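Local coordinates for protein KLTH0A00704p (Lachancea thermotolerans, PDB 4J2G) that is the autophagy protein Atg13, whose HORMA domain, the part present here, mediates recruitment of PI 3-kinase, at residues W23-L31 with W77-P87. The protein carries 1 engineered substitution. Residues are numbered along the deposited sequence; the frame is centred on the assembly and turned at random.
Sequences WELIDNFFL and WTTFDGSESLP
Leu86 is the knob of the loop, filling a hollow on helix 18-39 lined by Ile26, Asp27 and Phe30. Its CD1 sits over the centre of the Phe30 ring, 4.1 Å from the centroid and only 12° off the ring normal, and also meets Ile26 CG2 at 3.8 Å. The other methyl, CD2, turns to Asp27, while CG lies against one face of Phe80. Phe80 in turn presents its edge to the face of Trp23 in a T-shaped pair with the planes at 71°; the same indole also stacks with Phe254. In this HORMA domain, a member of the Mad2 clan, the contact seats the connection between helix 70-78 and strand 89-96 on the N-terminal helix, which packs over the antiparallel sheet. Near the end of helix 70-78, Leu31 CD2 fits into the corner made by Trp77 CB and Thr78 CG2, 3.7 Å from each. Phe30 CD2 touches Trp77 CD1, the two rings so offset that they hardly overlap, and Trp77 NE1 donates in its ring plane to Pro87 O (3.0 Å), fixing the indole against the loop's far end. A chi1 of 179° sets Asp27 CG anti to the backbone N, carrying the acid group alongside Phe80 to Trp77 O; the modelled 2.4 Å from OD1 is doubtfully short unless the acid is protonated, which is probable but unsettled.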
loop_
_atom_site.group_PDB
_atom_site.type_symbol
_atom_site.label_atom_id
_atom_site.label_comp_id
_atom_site.label_asym_id
_atom_site.label_seq_id
_atom_site.Cartn_x
_atom_site.Cartn_y
_atom_site.Cartn_z
ATOM N N TRP A 23 22.497 -2.695 9.966
ATOM C CA TRP A 23 21.702 -1.511 9.684
ATOM C C TRP A 23 21.695 -1.050 8.240
ATOM O O TRP A 23 20.654 -0.633 7.775
ATOM C CB TRP A 23 21.976 -0.368 10.630
ATOM C CG TRP A 23 21.097 -0.452 11.791
ATOM C CD1 TRP A 23 19.751 -0.720 11.789
ATOM C CD2 TRP A 23 21.468 -0.250 13.146
ATOM N NE1 TRP A 23 19.265 -0.697 13.073
ATOM C CE2 TRP A 23 20.299 -0.411 13.927
ATOM C CE3 TRP A 23 22.675 0.074 13.783
ATOM C CZ2 TRP A 23 20.302 -0.262 15.322
ATOM C CZ3 TRP A 23 22.683 0.215 15.177
ATOM C CH2 TRP A 23 21.500 0.046 15.931
ATOM N N GLU A 24 22.803 -1.181 7.515
ATOM C CA GLU A 24 22.779 -0.747 6.116
ATOM C C GLU A 24 22.007 -1.696 5.190
ATOM O O GLU A 24 21.430 -1.270 4.178
ATOM C CB GLU A 24 24.178 -0.531 5.555
ATOM C CG GLU A 24 24.781 0.820 5.876
ATOM C CD GLU A 24 26.067 1.082 5.100
ATOM O OE1 GLU A 24 26.862 1.936 5.560
ATOM O OE2 GLU A 24 26.275 0.441 4.031
ATOM N N LEU A 25 22.041 -2.982 5.513
ATOM C CA LEU A 25 21.238 -3.956 4.824
ATOM C C LEU A 25 19.749 -3.550 5.067
ATOM O O LEU A 25 19.010 -3.292 4.129
ATOM C CB LEU A 25 21.548 -5.336 5.380
ATOM C CG LEU A 25 21.966 -6.478 4.448
ATOM C CD1 LEU A 25 22.846 -6.006 3.291
ATOM C CD2 LEU A 25 22.666 -7.596 5.232
ATOM N N ILE A 26 19.366 -3.418 6.332
ATOM C CA ILE A 26 18.029 -3.045 6.701
ATOM C C ILE A 26 17.497 -1.807 5.980
ATOM O O ILE A 26 16.475 -1.884 5.273
ATOM C CB ILE A 26 17.861 -2.975 8.217
ATOM C CG1 ILE A 26 18.057 -4.371 8.810
ATOM C CG2 ILE A 26 16.441 -2.504 8.571
ATOM C CD1 ILE A 26 18.477 -4.390 10.269
ATOM N N ASP A 27 18.197 -0.695 6.123
ATOM C CA ASP A 27 17.788 0.580 5.525
ATOM C C ASP A 27 17.683 0.492 3.979
ATOM O O ASP A 27 16.802 1.123 3.359
ATOM C CB ASP A 27 18.752 1.677 5.955
ATOM C CG ASP A 27 18.424 3.044 5.358
ATOM O OD1 ASP A 27 17.321 3.612 5.520
ATOM O OD2 ASP A 27 19.320 3.580 4.723
ATOM N N ASN A 28 18.550 -0.316 3.377
ATOM C CA ASN A 28 18.600 -0.460 1.936
ATOM C C ASN A 28 17.390 -1.269 1.463
ATOM O O ASN A 28 16.832 -1.023 0.387
ATOM C CB ASN A 28 19.876 -1.179 1.488
ATOM C CG ASN A 28 21.079 -0.250 1.354
ATOM O OD1 ASN A 28 20.962 0.979 1.274
ATOM N ND2 ASN A 28 22.257 -0.851 1.307
ATOM N N PHE A 29 16.985 -2.225 2.282
ATOM C CA PHE A 29 15.838 -2.997 1.962
ATOM C C PHE A 29 14.570 -2.093 1.959
ATOM O O PHE A 29 13.773 -2.097 0.995
ATOM C CB PHE A 29 15.657 -4.075 2.972
ATOM C CG PHE A 29 14.585 -4.980 2.599
ATOM C CD1 PHE A 29 14.805 -5.950 1.603
ATOM C CD2 PHE A 29 13.327 -4.817 3.145
ATOM C CE1 PHE A 29 13.781 -6.766 1.182
ATOM C CE2 PHE A 29 12.284 -5.619 2.724
ATOM C CZ PHE A 29 12.507 -6.581 1.737
ATOM N N PHE A 30 14.389 -1.339 3.041
ATOM C CA PHE A 30 13.276 -0.388 3.143
ATOM C C PHE A 30 13.178 0.420 1.866
ATOM O O PHE A 30 12.104 0.507 1.285
ATOM C CB PHE A 30 13.494 0.599 4.262
ATOM C CG PHE A 30 12.926 0.180 5.554
ATOM C CD1 PHE A 30 13.329 -1.015 6.179
ATOM C CD2 PHE A 30 11.981 0.989 6.168
ATOM C CE1 PHE A 30 12.768 -1.366 7.398
ATOM C CE2 PHE A 30 11.393 0.625 7.363
ATOM C CZ PHE A 30 11.822 -0.532 8.007
ATOM N N LEU A 31 14.311 0.978 1.445
ATOM C CA LEU A 31 14.413 1.722 0.185
ATOM C C LEU A 31 14.037 0.898 -1.038
ATOM O O LEU A 31 13.180 1.340 -1.789
ATOM C CB LEU A 31 15.794 2.315 -0.024
ATOM C CG LEU A 31 16.270 3.349 1.021
ATOM C CD1 LEU A 31 17.740 3.740 0.741
ATOM C CD2 LEU A 31 15.406 4.585 1.050
ATOM N N TRP A 77 14.486 7.930 5.117
ATOM C CA TRP A 77 15.229 6.620 5.116
ATOM C C TRP A 77 16.547 6.721 4.397
ATOM O O TRP A 77 17.422 5.843 4.538
ATOM C CB TRP A 77 14.345 5.481 4.459
ATOM C CG TRP A 77 13.105 5.330 5.234
ATOM C CD1 TRP A 77 12.963 4.544 6.355
ATOM C CD2 TRP A 77 11.842 6.017 5.066
ATOM N NE1 TRP A 77 11.723 4.690 6.888
ATOM C CE2 TRP A 77 11.007 5.592 6.139
ATOM C CE3 TRP A 77 11.339 6.919 4.137
ATOM C CZ2 TRP A 77 9.691 6.026 6.298
ATOM C CZ3 TRP A 77 10.022 7.417 4.307
ATOM C CH2 TRP A 77 9.203 6.957 5.394
ATOM N N THR A 78 16.689 7.755 3.577
ATOM C CA THR A 78 17.927 8.034 2.849
ATOM C C THR A 78 18.921 8.822 3.715
ATOM O O THR A 78 20.159 8.643 3.591
ATOM C CB THR A 78 17.719 8.788 1.528
ATOM O OG1 THR A 78 17.003 10.016 1.775
ATOM C CG2 THR A 78 16.916 7.929 0.571
ATOM N N THR A 79 18.375 9.652 4.594
ATOM C CA THR A 79 19.183 10.396 5.578
ATOM C C THR A 79 19.212 9.760 6.984
ATOM O O THR A 79 19.319 10.452 7.972
ATOM C CB THR A 79 18.687 11.820 5.745
ATOM O OG1 THR A 79 17.399 11.783 6.333
ATOM C CG2 THR A 79 18.590 12.540 4.408
ATOM N N PHE A 80 19.150 8.440 7.069
ATOM C CA PHE A 80 19.135 7.737 8.346
ATOM C C PHE A 80 20.522 7.365 8.849
ATOM O O PHE A 80 21.265 6.696 8.102
ATOM C CB PHE A 80 18.392 6.435 8.147
ATOM C CG PHE A 80 18.577 5.432 9.275
ATOM C CD1 PHE A 80 17.881 5.595 10.488
ATOM C CD2 PHE A 80 19.387 4.309 9.101
ATOM C CE1 PHE A 80 18.045 4.682 11.520
ATOM C CE2 PHE A 80 19.545 3.389 10.129
ATOM C CZ PHE A 80 18.884 3.584 11.341
ATOM N N ASP A 81 20.820 7.785 10.097
ATOM C CA ASP A 81 21.907 7.304 11.011
ATOM C C ASP A 81 21.262 6.659 12.206
ATOM O O ASP A 81 20.085 6.926 12.497
ATOM C CB ASP A 81 22.644 8.437 11.716
ATOM C CG ASP A 81 22.926 9.552 10.840
ATOM O OD1 ASP A 81 23.034 9.304 9.628
ATOM O OD2 ASP A 81 23.047 10.673 11.358
ATOM N N GLY A 82 22.074 5.924 12.967
ATOM C CA GLY A 82 21.667 5.400 14.278
ATOM C C GLY A 82 21.010 6.358 15.246
ATOM O O GLY A 82 20.361 5.906 16.198
ATOM N N SER A 83 21.129 7.670 15.011
ATOM C CA SER A 83 20.819 8.645 16.084
ATOM C C SER A 83 19.335 8.812 16.364
ATOM O O SER A 83 18.930 9.503 17.317
ATOM C CB SER A 83 21.477 10.010 15.808
ATOM O OG SER A 83 20.836 10.700 14.740
ATOM N N GLU A 84 18.527 8.206 15.498
ATOM C CA GLU A 84 17.083 8.147 15.665
ATOM C C GLU A 84 16.656 6.797 15.135
ATOM O O GLU A 84 17.364 6.197 14.320
ATOM C CB GLU A 84 16.380 9.265 14.902
ATOM C CG GLU A 84 16.731 10.688 15.334
ATOM C CD GLU A 84 15.836 11.758 14.693
ATOM O OE1 GLU A 84 15.998 12.042 13.484
ATOM O OE2 GLU A 84 14.973 12.340 15.399
ATOM N N SER A 85 15.522 6.307 15.640
ATOM C CA SER A 85 14.839 5.139 15.111
ATOM C C SER A 85 14.486 5.311 13.633
ATOM O O SER A 85 14.145 6.426 13.194
ATOM C CB SER A 85 13.554 4.902 15.884
ATOM O OG SER A 85 13.823 4.112 17.013
ATOM N N LEU A 86 14.571 4.194 12.911
ATOM C CA LEU A 86 14.238 4.073 11.484
ATOM C C LEU A 86 12.714 4.165 11.458
ATOM O O LEU A 86 12.075 3.312 12.007
ATOM C CB LEU A 86 14.699 2.706 10.989
ATOM C CG LEU A 86 15.509 2.540 9.688
ATOM C CD1 LEU A 86 15.392 1.104 9.188
ATOM C CD2 LEU A 86 15.092 3.487 8.574
ATOM N N PRO A 87 12.131 5.246 10.917
ATOM C CA PRO A 87 10.675 5.440 11.107
ATOM C C PRO A 87 9.879 4.336 10.380
ATOM O O PRO A 87 10.353 3.836 9.378
ATOM C CB PRO A 87 10.389 6.789 10.412
ATOM C CG PRO A 87 11.721 7.378 10.083
ATOM C CD PRO A 87 12.755 6.292 10.094
#